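PDB 6GHS: TagI restriction endonuclease from Thermocrispum agreste, which probably recognises 5-methylcytosine or 5-hydroxymethylcytosine in DNA through an SRA domain and cuts the DNA with an HNH (beta-beta-alpha-metal) nuclease domain. Local coordinates for residues A28-H33 / R105-A110; R82-D87 / F144-F149; L268-A273 / G280-H285. All coordinates share one frame; numbering follows the deposited sequence.

Contact 1. Residues A28-H33 / R105-A110; sequences AGLHAH and RVIRGA
The carbonyl oxygen of L30 is gripped by two nitrogens of one guanidinium group. R105 comes to it side-on, with NH2 2.7 Å from L30 O and NE 3.0 Å from that same L30 O, and the oxygen lies in the guanidinium plane at its edge. The two donors use the carbonyl differently: NE sits in the carbonyl plane on a lone pair, whereas NH2 stands 53° above that plane. Sharing one acceptor bends both bonds, but it helps hold the plane of the guanidinium in place. The R105 chain bends at chi3 (-62°), which turns the planar group toward the loop. Arginine suits this place because its remaining hydrogens serve other partners: NH2 also forms a salt bridge with D47, and NH1 bonds to the carbonyl oxygens of T6 and G8. One buried group thus ties the N-terminal residues and the 28-33 loop to the sheet.

Beside this polar grip lies an apolar one. I107, two residues on and directed to the same side of the strand, brings CD1 to 3.8 Å from L30 CB, while its CG1 passes L30 CD2 at 4.0 Å. The same I107 CD1 meets the ring edge of H31 at CD2, 4.1 Å away; the polar end of that ring is engaged elsewhere, H31 NE2 bonding to G37 O.

The loop starts where G29, with positive phi, acts as the C-prime residue of a Schellman motif, a backbone shape that glycine adopts readily. The arrangement is that of a helix C-terminus, here of helix 22-28, laid over a central strand of the SRA-domain sheet.

Contact 2. Residues R82-D87 / F144-F149; sequences RDQDLD and FRVCQF
Residues 82-87 form an irregular loop of the SRA domain beside strand 145-153; the touching parts, residues 82-86 and 144-147, run in nearly the same direction, and the loop bonds to the strand partly through side chains that stand in for backbone. D83 supplies the first acceptor: R145 N lies 2.6 Å from D83 OD1, in a nearly straight bond of 169°. Next, backbone meets backbone, with Q84 N 3.0 Å from R145 O. Q84 then contributes its side chain, and C147 N reaches Q84 OE1 at 3.0 Å, standing 42° above the plane of the amide carbonyl. Glutamine suits this buried position because its other end is a donor, and Q84 NE2 bonds to G71 O. The CB-CG bond is set beside the backbone N (chi1 -64°) and the chain beyond is extended, which lays the amide across V146, with V146 CG1 3.6 Å from Q84 NE2.

Flanking these bonds, the F144 ring receives R82 N over one face, 3.7 Å above its plane, and L86 CD2 touches C147 SG at 4.0 Å. Around L86 the loop is bent by an Asx turn, D85 OD1 accepting from D87 N.

L86 also packs on N91 and V95 of helix 89-100, and the R145 guanidinium hydrogen-bonds to the carbonyl oxygens of S300, L302 and P303 of the second subunit. Across the sheet, strand 145-153 pairs with strands 64-68 and 122-137.

Contact 3. Residues L268-A273 / G280-H285; sequences LKVVNA and GPLRVH
V270 and L282 meet through their methyl groups, V270 CG2 lying 4.0 Å from L282 CD1. Both are buried, and their branched aliphatic side chains suit a small apolar interior near the zinc site, where V270 also rests on V212 and L262 and L282 on I290. With its CG1 anti to the backbone N (chi1 -179°), V270 is left with CG2 as the branch that faces L282. Farther out, L268 spreads its two methyls over two partners: its CD2 comes within 4.2 Å of L282 CD2, and its CD1 reaches V284 CG2 at 4.0 Å, the L268 and V284 side chains crossing at about a right angle.

Toward the polar edge the backbones join as an antiparallel hairpin. V270 and G280 are the hydrogen-bonded pair: V270 N donates to G280 O at 2.7 Å, nearly along the carbonyl direction, while the return bond from G280 N to V270 O is weak. K269 and P281 form the adjacent non-hydrogen-bonded pair, a place where proline's missing N-H costs nothing. Beyond it L282 N meets L268 O at 3.0 Å in a straight bond of 170°. G280, at phi 156°, takes a backbone conformation open to few residues other than glycine.

Strand 269-271 is the middle one of three antiparallel strands, with 278-281 on one flank and, on the other, 263-264, where V271 packs on Y263.

Contacts 1 and 2 both belong to the SRA domain and reach the same mixed sheet, one through strand 104-109 and the other through strand 145-153, with strand 122-137 paired to both. Their centres are 22 Å apart and their nearest atoms about 10 Å, and their segments alternate along the chain, within one domain. Contact 3 comes later in the sequence, near the zinc site, its centre 45 Å from that of contact 1 and 41 Å from that of contact 2. Its V270 side chain is about 9 Å from the zinc ion bound by C210, C213, C250 and D253, close to that site without forming it.

Contact 1. Residues A28-H33 / R105-A110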
ATOM      1  N   ALA A  28      15.280  26.669  13.229  1.00 53.85           N
ATOM      2  CA  ALA A  28      15.369  26.148  11.873  1.00 54.44           C
ATOM      3  C   ALA A  28      14.019  25.743  11.257  1.00 51.94           C
ATOM      4  O   ALA A  28      13.865  25.784  10.035  1.00 53.61           O
ATOM      5  CB  ALA A  28      16.340  24.976  11.842  1.00 55.78           C
ATOM      6  N   GLY A  29      13.057  25.367  12.098  1.00 51.03           N
ATOM      7  CA  GLY A  29      11.733  24.914  11.654  1.00 49.81           C
ATOM      8  C   GLY A  29      11.588  23.399  11.617  1.00 47.62           C
ATOM      9  O   GLY A  29      10.628  22.892  11.048  1.00 45.11           O
ATOM     10  N   LEU A  30      12.516  22.681  12.248  1.00 47.01           N
ATOM     11  CA  LEU A  30      12.546  21.218  12.186  1.00 47.71           C
ATOM     12  C   LEU A  30      11.570  20.542  13.134  1.00 46.21           C
ATOM     13  O   LEU A  30      10.999  19.507  12.797  1.00 44.50           O
ATOM     14  CB  LEU A  30      13.957  20.695  12.468  1.00 48.53           C
ATOM     15  CG  LEU A  30      14.771  20.545  11.194  1.00 51.48           C
ATOM     16  CD1 LEU A  30      15.156  21.910  10.667  1.00 53.47           C
ATOM     17  CD2 LEU A  30      16.001  19.697  11.442  1.00 53.19           C
ATOM     18  N   HIS A  31      11.426  21.115  14.322  1.00 44.12           N
ATOM     19  CA  HIS A  31      10.542  20.614  15.364  1.00 42.84           C
ATOM     20  C   HIS A  31       9.733  21.797  15.853  1.00 43.58           C
ATOM     21  O   HIS A  31      10.032  22.922  15.502  1.00 46.64           O
ATOM     22  CB  HIS A  31      11.385  20.069  16.499  1.00 41.09           C
ATOM     23  CG  HIS A  31      10.767  18.921  17.224  1.00 41.17           C
ATOM     24  ND1 HIS A  31      10.039  19.074  18.383  1.00 41.32           N
ATOM     25  CD2 HIS A  31      10.812  17.590  16.984  1.00 41.25           C
ATOM     26  CE1 HIS A  31       9.645  17.889  18.814  1.00 41.18           C
ATOM     27  NE2 HIS A  31      10.104  16.970  17.984  1.00 41.00           N
ATOM     28  N   ALA A  32       8.716  21.557  16.665  1.00 42.82           N
ATOM     29  CA  ALA A  32       7.892  22.639  17.190  1.00 42.13           C
ATOM     30  C   ALA A  32       8.323  23.053  18.582  1.00 42.07           C
ATOM     31  O   ALA A  32       8.008  24.163  19.012  1.00 42.78           O
ATOM     32  CB  ALA A  32       6.437  22.210  17.217  1.00 42.74           C
ATOM     33  N   HIS A  33       9.063  22.170  19.256  1.00 41.55           N
ATOM     34  CA  HIS A  33       9.145  22.142  20.712  1.00 40.98           C
ATOM     35  C   HIS A  33      10.579  22.118  21.178  1.00 41.10           C
ATOM     36  O   HIS A  33      11.466  21.732  20.426  1.00 40.58           O
ATOM     37  CB  HIS A  33       8.449  20.891  21.265  1.00 40.48           C
ATOM     38  CG  HIS A  33       6.992  20.812  20.943  1.00 39.53           C
ATOM     39  ND1 HIS A  33       6.116  21.846  21.192  1.00 40.23           N
ATOM     40  CD2 HIS A  33       6.250  19.815  20.410  1.00 39.72           C
ATOM     41  CE1 HIS A  33       4.901  21.495  20.804  1.00 40.57           C
ATOM     42  NE2 HIS A  33       4.954  20.266  20.327  1.00 39.97           N
ATOM     43  N   ARG A 105      10.079  13.785   9.936  1.00 40.22           N
ATOM     44  CA  ARG A 105      11.491  14.120  10.143  1.00 39.52           C
ATOM     45  C   ARG A 105      12.032  13.524  11.451  1.00 39.69           C
ATOM     46  O   ARG A 105      11.628  13.937  12.543  1.00 41.23           O
ATOM     47  CB  ARG A 105      11.690  15.638  10.177  1.00 38.42           C
ATOM     48  CG  ARG A 105      11.445  16.354   8.861  1.00 37.70           C
ATOM     49  CD  ARG A 105      11.842  17.814   8.970  1.00 37.51           C
ATOM     50  NE  ARG A 105      11.033  18.512   9.969  1.00 36.20           N
ATOM     51  CZ  ARG A 105       9.795  18.948   9.773  1.00 35.74           C
ATOM     52  NH1 ARG A 105       9.191  18.783   8.599  1.00 36.25           N
ATOM     53  NH2 ARG A 105       9.149  19.558  10.763  1.00 36.42           N
ATOM     54  N   VAL A 106      12.943  12.564  11.346  1.00 38.61           N
ATOM     55  CA  VAL A 106      13.706  12.135  12.509  1.00 40.77           C
ATOM     56  C   VAL A 106      14.922  13.046  12.687  1.00 43.63           C
ATOM     57  O   VAL A 106      15.710  13.223  11.758  1.00 45.24           O
ATOM     58  CB  VAL A 106      14.146  10.670  12.397  1.00 40.53           C
ATOM     59  CG1 VAL A 106      15.140  10.298  13.504  1.00 40.75           C
ATOM     60  CG2 VAL A 106      12.917   9.777  12.447  1.00 40.36           C
ATOM     61  N   ILE A 107      15.044  13.621  13.885  1.00 45.83           N
ATOM     62  CA  ILE A 107      16.220  14.368  14.328  1.00 45.93           C
ATOM     63  C   ILE A 107      16.827  13.536  15.434  1.00 48.31           C
ATOM     64  O   ILE A 107      16.169  13.270  16.435  1.00 47.24           O
ATOM     65  CB  ILE A 107      15.833  15.743  14.909  1.00 44.75           C
ATOM     66  CG1 ILE A 107      15.126  16.605  13.843  1.00 45.76           C
ATOM     67  CG2 ILE A 107      17.061  16.449  15.475  1.00 43.78           C
ATOM     68  CD1 ILE A 107      13.912  17.372  14.341  1.00 46.08           C
ATOM     69  N   ARG A 108      18.075  13.120  15.259  1.00 52.78           N
ATOM     70  CA  ARG A 108      18.711  12.206  16.206  1.00 56.06           C
ATOM     71  C   ARG A 108      19.617  12.979  17.168  1.00 58.08           C
ATOM     72  O   ARG A 108      20.262  13.953  16.777  1.00 58.28           O
ATOM     73  CB  ARG A 108      19.487  11.139  15.446  1.00 56.82           C
ATOM     74  CG  ARG A 108      19.378   9.750  16.052  1.00 57.27           C
ATOM     75  CD  ARG A 108      20.092   8.723  15.181  1.00 56.92           C
ATOM     76  NE  ARG A 108      19.388   8.482  13.917  1.00 55.42           N
ATOM     77  CZ  ARG A 108      18.796   7.347  13.542  1.00 55.14           C
ATOM     78  NH1 ARG A 108      18.797   6.271  14.310  1.00 53.93           N
ATOM     79  NH2 ARG A 108      18.198   7.285  12.356  1.00 56.62           N
ATOM     80  N   GLY A 109      19.661  12.533  18.422  1.00 60.44           N
ATOM     81  CA  GLY A 109      20.286  13.290  19.505  1.00 62.76           C
ATOM     82  C   GLY A 109      21.472  12.590  20.120  1.00 67.16           C
ATOM     83  O   GLY A 109      21.639  11.379  19.957  1.00 66.81           O
ATOM     84  N   ALA A 110      22.264  13.368  20.860  1.00 75.23           N
ATOM     85  CA  ALA A 110      23.550  12.937  21.438  1.00 76.85           C
ATOM     86  C   ALA A 110      23.463  11.740  22.390  1.00 78.35           C
ATOM     87  O   ALA A 110      24.287  10.831  22.305  1.00 77.36           O
ATOM     88  CB  ALA A 110      24.218  14.112  22.152  1.00 78.04           C
TER

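Contact 2. Residues R82-D87 / F144-F149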
ATOM      1  N   ARG A  82       1.479   6.323  35.386  1.00 61.00           N
ATOM      2  CA  ARG A  82       0.187   5.934  34.799  1.00 63.64           C
ATOM      3  C   ARG A  82       0.349   5.531  33.331  1.00 60.48           C
ATOM      4  O   ARG A  82       1.413   5.732  32.742  1.00 61.56           O
ATOM      5  CB  ARG A  82      -0.878   7.039  34.954  1.00 71.88           C
ATOM      6  CG  ARG A  82      -0.589   8.351  34.239  1.00 80.58           C
ATOM      7  CD  ARG A  82      -1.805   9.273  34.228  1.00 87.89           C
ATOM      8  NE  ARG A  82      -1.535  10.520  33.502  1.00 98.00           N
ATOM      9  CZ  ARG A  82      -1.451  10.652  32.168  1.00104.85           C
ATOM     10  NH1 ARG A  82      -1.615   9.616  31.336  1.00102.97           N
ATOM     11  NH2 ARG A  82      -1.187  11.853  31.651  1.00108.11           N
ATOM     12  N   ASP A  83      -0.711   4.951  32.760  1.00 57.82           N
ATOM     13  CA  ASP A  83      -0.709   4.433  31.375  1.00 51.17           C
ATOM     14  C   ASP A  83      -0.696   5.549  30.341  1.00 45.35           C
ATOM     15  O   ASP A  83      -1.269   6.612  30.562  1.00 41.76           O
ATOM     16  CB  ASP A  83      -1.956   3.558  31.111  1.00 52.50           C
ATOM     17  CG  ASP A  83      -1.869   2.167  31.728  1.00 53.08           C
ATOM     18  OD1 ASP A  83      -0.756   1.614  31.819  1.00 51.95           O
ATOM     19  OD2 ASP A  83      -2.932   1.607  32.093  1.00 53.35           O
ATOM     20  N   GLN A  84      -0.056   5.288  29.203  1.00 44.26           N
ATOM     21  CA  GLN A  84      -0.111   6.202  28.046  1.00 45.53           C
ATOM     22  C   GLN A  84      -1.401   5.994  27.234  1.00 45.20           C
ATOM     23  O   GLN A  84      -1.937   4.895  27.192  1.00 48.16           O
ATOM     24  CB  GLN A  84       1.131   6.046  27.158  1.00 43.97           C
ATOM     25  CG  GLN A  84       2.428   6.445  27.854  1.00 42.69           C
ATOM     26  CD  GLN A  84       3.634   6.518  26.932  1.00 42.17           C
ATOM     27  OE1 GLN A  84       3.572   6.178  25.758  1.00 42.78           O
ATOM     28  NE2 GLN A  84       4.745   6.971  27.473  1.00 43.60           N
ATOM     29  N   ASP A  85      -1.910   7.053  26.612  1.00 45.04           N
ATOM     30  CA  ASP A  85      -3.156   6.973  25.840  1.00 45.59           C
ATOM     31  C   ASP A  85      -3.033   7.789  24.571  1.00 44.55           C
ATOM     32  O   ASP A  85      -2.049   8.509  24.395  1.00 44.28           O
ATOM     33  CB  ASP A  85      -4.343   7.447  26.681  1.00 48.76           C
ATOM     34  CG  ASP A  85      -4.211   8.902  27.134  1.00 53.27           C
ATOM     35  OD1 ASP A  85      -3.981   9.786  26.283  1.00 54.50           O
ATOM     36  OD2 ASP A  85      -4.353   9.169  28.349  1.00 59.07           O
ATOM     37  N   LEU A  86      -4.039   7.685  23.706  1.00 43.43           N
ATOM     38  CA  LEU A  86      -4.046   8.395  22.430  1.00 42.93           C
ATOM     39  C   LEU A  86      -4.749   9.749  22.480  1.00 44.07           C
ATOM     40  O   LEU A  86      -5.027  10.334  21.429  1.00 44.64           O
ATOM     41  CB  LEU A  86      -4.659   7.515  21.349  1.00 42.45           C
ATOM     42  CG  LEU A  86      -3.877   6.229  21.101  1.00 43.35           C
ATOM     43  CD1 LEU A  86      -4.636   5.335  20.135  1.00 44.51           C
ATOM     44  CD2 LEU A  86      -2.472   6.515  20.585  1.00 42.98           C
ATOM     45  N   ASP A  87      -5.042  10.249  23.683  1.00 44.87           N
ATOM     46  CA  ASP A  87      -5.375  11.670  23.859  1.00 47.49           C
ATOM     47  C   ASP A  87      -4.141  12.575  23.758  1.00 44.08           C
ATOM     48  O   ASP A  87      -4.274  13.761  23.472  1.00 41.58           O
ATOM     49  CB  ASP A  87      -6.096  11.932  25.196  1.00 51.83           C
ATOM     50  CG  ASP A  87      -7.492  11.333  25.241  1.00 54.68           C
ATOM     51  OD1 ASP A  87      -8.183  11.378  24.204  1.00 57.82           O
ATOM     52  OD2 ASP A  87      -7.901  10.834  26.315  1.00 56.17           O
ATOM     53  N   PHE A 144       2.631  -0.601  33.916  1.00 53.48           N
ATOM     54  CA  PHE A 144       2.194   0.510  33.069  1.00 51.17           C
ATOM     55  C   PHE A 144       2.441   0.261  31.588  1.00 49.31           C
ATOM     56  O   PHE A 144       3.484  -0.261  31.185  1.00 48.61           O
ATOM     57  CB  PHE A 144       2.886   1.809  33.474  1.00 51.52           C
ATOM     58  CG  PHE A 144       2.583   2.234  34.877  1.00 52.15           C
ATOM     59  CD1 PHE A 144       1.270   2.498  35.262  1.00 51.15           C
ATOM     60  CD2 PHE A 144       3.603   2.361  35.822  1.00 52.35           C
ATOM     61  CE1 PHE A 144       0.978   2.877  36.557  1.00 51.33           C
ATOM     62  CE2 PHE A 144       3.316   2.746  37.119  1.00 51.89           C
ATOM     63  CZ  PHE A 144       2.002   3.004  37.487  1.00 52.24           C
ATOM     64  N   ARG A 145       1.464   0.689  30.795  1.00 46.94           N
ATOM     65  CA  ARG A 145       1.474   0.536  29.361  1.00 44.66           C
ATOM     66  C   ARG A 145       2.072   1.779  28.735  1.00 42.78           C
ATOM     67  O   ARG A 145       1.810   2.898  29.183  1.00 42.96           O
ATOM     68  CB  ARG A 145       0.041   0.365  28.830  1.00 45.65           C
ATOM     69  CG  ARG A 145      -0.786  -0.746  29.476  1.00 46.14           C
ATOM     70  CD  ARG A 145      -0.342  -2.125  29.016  1.00 44.68           C
ATOM     71  NE  ARG A 145      -0.914  -2.500  27.726  1.00 42.08           N
ATOM     72  CZ  ARG A 145      -0.444  -3.468  26.934  1.00 42.23           C
ATOM     73  NH1 ARG A 145       0.636  -4.197  27.257  1.00 40.97           N
ATOM     74  NH2 ARG A 145      -1.062  -3.707  25.784  1.00 43.28           N
ATOM     75  N   VAL A 146       2.850   1.577  27.682  1.00 41.90           N
ATOM     76  CA  VAL A 146       3.301   2.669  26.823  1.00 40.98           C
ATOM     77  C   VAL A 146       2.895   2.408  25.383  1.00 38.75           C
ATOM     78  O   VAL A 146       2.710   1.260  24.970  1.00 38.31           O
ATOM     79  CB  VAL A 146       4.828   2.884  26.871  1.00 42.59           C
ATOM     80  CG1 VAL A 146       5.222   3.477  28.212  1.00 43.64           C
ATOM     81  CG2 VAL A 146       5.603   1.591  26.585  1.00 42.50           C
ATOM     82  N   CYS A 147       2.791   3.499  24.637  1.00 36.18           N
ATOM     83  CA  CYS A 147       2.495   3.483  23.224  1.00 35.52           C
ATOM     84  C   CYS A 147       3.792   3.374  22.430  1.00 33.38           C
ATOM     85  O   CYS A 147       4.771   3.991  22.798  1.00 34.34           O
ATOM     86  CB  CYS A 147       1.795   4.784  22.880  1.00 36.78           C
ATOM     87  SG  CYS A 147       1.018   4.724  21.274  1.00 40.06           S
ATOM     88  N   GLN A 148       3.807   2.612  21.345  1.00 32.20           N
ATOM     89  CA  GLN A 148       5.021   2.472  20.531  1.00 32.54           C
ATOM     90  C   GLN A 148       4.751   2.506  19.035  1.00 33.15           C
ATOM     91  O   GLN A 148       3.677   2.144  18.577  1.00 34.38           O
ATOM     92  CB  GLN A 148       5.758   1.187  20.888  1.00 32.57           C
ATOM     93  CG  GLN A 148       6.758   1.359  22.012  1.00 33.10           C
ATOM     94  CD  GLN A 148       7.519   0.084  22.324  1.00 33.53           C
ATOM     95  OE1 GLN A 148       6.964  -1.020  22.290  1.00 33.68           O
ATOM     96  NE2 GLN A 148       8.800   0.231  22.635  1.00 34.31           N
ATOM     97  N   PHE A 149       5.749   2.940  18.283  1.00 33.25           N
ATOM     98  CA  PHE A 149       5.620   3.134  16.850  1.00 33.56           C
ATOM     99  C   PHE A 149       6.784   2.450  16.147  1.00 35.05           C
ATOM    100  O   PHE A 149       7.874   2.347  16.701  1.00 32.34           O
ATOM    101  CB  PHE A 149       5.587   4.634  16.520  1.00 32.37           C
ATOM    102  CG  PHE A 149       4.502   5.381  17.242  1.00 31.71           C
ATOM    103  CD1 PHE A 149       4.710   5.862  18.524  1.00 30.89           C
ATOM    104  CD2 PHE A 149       3.253   5.578  16.649  1.00 31.18           C
ATOM    105  CE1 PHE A 149       3.700   6.532  19.194  1.00 30.83           C
ATOM    106  CE2 PHE A 149       2.238   6.244  17.317  1.00 30.01           C
ATOM    107  CZ  PHE A 149       2.464   6.726  18.587  1.00 30.21           C
TER

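Contact 3. Residues L268-A273 / G280-H285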
ATOM      1  N   LEU A 268     -23.561  12.285 -12.120  1.00 53.04           N
ATOM      2  CA  LEU A 268     -23.032  11.882 -10.796  1.00 50.85           C
ATOM      3  C   LEU A 268     -23.755  10.750 -10.050  1.00 48.42           C
ATOM      4  O   LEU A 268     -23.921  10.797  -8.830  1.00 46.64           O
ATOM      5  CB  LEU A 268     -22.839  13.104  -9.886  1.00 52.12           C
ATOM      6  CG  LEU A 268     -21.830  14.163 -10.346  1.00 53.83           C
ATOM      7  CD1 LEU A 268     -21.599  15.166  -9.227  1.00 54.52           C
ATOM      8  CD2 LEU A 268     -20.500  13.559 -10.759  1.00 54.77           C
ATOM      9  N   LYS A 269     -24.158   9.728 -10.789  1.00 48.63           N
ATOM     10  CA  LYS A 269     -24.590   8.476 -10.190  1.00 51.41           C
ATOM     11  C   LYS A 269     -23.432   7.484 -10.216  1.00 48.14           C
ATOM     12  O   LYS A 269     -22.627   7.492 -11.140  1.00 47.15           O
ATOM     13  CB  LYS A 269     -25.783   7.905 -10.945  1.00 57.46           C
ATOM     14  CG  LYS A 269     -27.057   8.719 -10.796  1.00 64.34           C
ATOM     15  CD  LYS A 269     -28.113   8.211 -11.763  1.00 69.70           C
ATOM     16  CE  LYS A 269     -29.498   8.755 -11.452  1.00 73.46           C
ATOM     17  NZ  LYS A 269     -30.504   7.979 -12.229  1.00 76.43           N
ATOM     18  N   VAL A 270     -23.362   6.635  -9.196  1.00 44.19           N
ATOM     19  CA  VAL A 270     -22.368   5.574  -9.112  1.00 42.29           C
ATOM     20  C   VAL A 270     -22.985   4.330  -9.720  1.00 39.22           C
ATOM     21  O   VAL A 270     -24.088   3.950  -9.347  1.00 37.96           O
ATOM     22  CB  VAL A 270     -21.987   5.277  -7.645  1.00 44.24           C
ATOM     23  CG1 VAL A 270     -20.920   4.191  -7.569  1.00 44.97           C
ATOM     24  CG2 VAL A 270     -21.517   6.550  -6.944  1.00 44.93           C
ATOM     25  N   VAL A 271     -22.271   3.694 -10.643  1.00 37.76           N
ATOM     26  CA  VAL A 271     -22.802   2.550 -11.366  1.00 38.18           C
ATOM     27  C   VAL A 271     -21.848   1.388 -11.257  1.00 38.08           C
ATOM     28  O   VAL A 271     -20.651   1.573 -11.424  1.00 41.56           O
ATOM     29  CB  VAL A 271     -22.948   2.859 -12.858  1.00 40.01           C
ATOM     30  CG1 VAL A 271     -23.768   1.766 -13.543  1.00 41.01           C
ATOM     31  CG2 VAL A 271     -23.562   4.239 -13.059  1.00 40.63           C
ATOM     32  N   ASN A 272     -22.382   0.192 -11.014  1.00 36.18           N
ATOM     33  CA  ASN A 272     -21.588  -1.039 -10.985  1.00 34.62           C
ATOM     34  C   ASN A 272     -21.187  -1.416 -12.415  1.00 33.06           C
ATOM     35  O   ASN A 272     -22.001  -1.896 -13.197  1.00 32.43           O
ATOM     36  CB  ASN A 272     -22.395  -2.165 -10.330  1.00 34.95           C
ATOM     37  CG  ASN A 272     -21.605  -3.467 -10.153  1.00 35.97           C
ATOM     38  OD1 ASN A 272     -20.745  -3.838 -10.959  1.00 34.32           O
ATOM     39  ND2 ASN A 272     -21.930  -4.185  -9.090  1.00 37.52           N
ATOM     40  N   ALA A 273     -19.918  -1.213 -12.736  1.00 31.71           N
ATOM     41  CA  ALA A 273     -19.395  -1.528 -14.058  1.00 31.87           C
ATOM     42  C   ALA A 273     -19.448  -3.019 -14.449  1.00 31.59           C
ATOM     43  O   ALA A 273     -19.448  -3.341 -15.633  1.00 32.25           O
ATOM     44  CB  ALA A 273     -17.972  -1.010 -14.181  1.00 32.05           C
ATOM     45  N   GLY A 280     -26.464   4.078  -6.808  1.00 40.31           N
ATOM     46  CA  GLY A 280     -27.010   5.237  -6.105  1.00 42.47           C
ATOM     47  C   GLY A 280     -26.229   6.492  -6.468  1.00 44.60           C
ATOM     48  O   GLY A 280     -25.296   6.424  -7.265  1.00 46.79           O
ATOM     49  N   PRO A 281     -26.609   7.656  -5.901  1.00 45.86           N
ATOM     50  CA  PRO A 281     -25.912   8.898  -6.228  1.00 44.02           C
ATOM     51  C   PRO A 281     -24.635   9.045  -5.425  1.00 42.51           C
ATOM     52  O   PRO A 281     -24.558   8.559  -4.286  1.00 41.46           O
ATOM     53  CB  PRO A 281     -26.914   9.979  -5.831  1.00 43.89           C
ATOM     54  CG  PRO A 281     -27.656   9.376  -4.697  1.00 45.72           C
ATOM     55  CD  PRO A 281     -27.696   7.885  -4.931  1.00 46.92           C
ATOM     56  N   LEU A 282     -23.654   9.711  -6.035  1.00 41.57           N
ATOM     57  CA  LEU A 282     -22.400  10.082  -5.370  1.00 41.03           C
ATOM     58  C   LEU A 282     -22.707  11.126  -4.302  1.00 42.07           C
ATOM     59  O   LEU A 282     -23.454  12.057  -4.567  1.00 43.66           O
ATOM     60  CB  LEU A 282     -21.413  10.658  -6.396  1.00 38.39           C
ATOM     61  CG  LEU A 282     -19.946  10.903  -6.035  1.00 36.95           C
ATOM     62  CD1 LEU A 282     -19.169   9.607  -5.894  1.00 36.48           C
ATOM     63  CD2 LEU A 282     -19.286  11.760  -7.105  1.00 36.49           C
ATOM     64  N   ARG A 283     -22.151  10.956  -3.104  0.50 42.76           N
ATOM     65  CA  ARG A 283     -22.263  11.961  -2.050  0.50 43.52           C
ATOM     66  C   ARG A 283     -21.379  13.132  -2.446  0.50 45.99           C
ATOM     67  O   ARG A 283     -20.177  12.956  -2.653  0.50 45.42           O
ATOM     68  CB  ARG A 283     -21.828  11.401  -0.689  0.50 42.76           C
ATOM     69  CG  ARG A 283     -22.576  10.137  -0.272  0.50 42.56           C
ATOM     70  CD  ARG A 283     -22.410   9.784   1.207  0.50 41.30           C
ATOM     71  NE  ARG A 283     -23.059  10.744   2.092  0.50 39.19           N
ATOM     72  CZ  ARG A 283     -22.421  11.752   2.669  0.50 38.46           C
ATOM     73  NH1 ARG A 283     -21.126  11.915   2.465  0.50 37.92           N
ATOM     74  NH2 ARG A 283     -23.070  12.590   3.451  0.50 38.64           N
ATOM     75  N   VAL A 284     -21.990  14.311  -2.569  1.00 49.67           N
ATOM     76  CA  VAL A 284     -21.303  15.538  -3.005  1.00 52.59           C
ATOM     77  C   VAL A 284     -21.223  16.523  -1.828  1.00 56.14           C
ATOM     78  O   VAL A 284     -22.008  16.444  -0.879  1.00 55.97           O
ATOM     79  CB  VAL A 284     -22.018  16.159  -4.228  1.00 52.89           C
ATOM     80  CG1 VAL A 284     -21.167  17.242  -4.894  1.00 55.20           C
ATOM     81  CG2 VAL A 284     -22.340  15.072  -5.247  1.00 52.24           C
ATOM     82  N   HIS A 285     -20.228  17.407  -1.875  1.00 59.03           N
ATOM     83  CA  HIS A 285     -20.104  18.510  -0.935  1.00 60.21           C
ATOM     84  C   HIS A 285     -19.877  19.805  -1.738  1.00 63.85           C
ATOM     85  O   HIS A 285     -19.127  19.791  -2.718  1.00 63.57           O
ATOM     86  CB  HIS A 285     -18.956  18.240   0.030  1.00 58.78           C
ATOM     87  CG  HIS A 285     -18.796  19.286   1.083  1.00 59.54           C
ATOM     88  ND1 HIS A 285     -17.967  20.375   0.923  1.00 58.74           N
ATOM     89  CD2 HIS A 285     -19.362  19.419   2.305  1.00 59.37           C
ATOM     90  CE1 HIS A 285     -18.024  21.129   2.004  1.00 58.81           C
ATOM     91  NE2 HIS A 285     -18.865  20.572   2.857  1.00 59.13           N
TER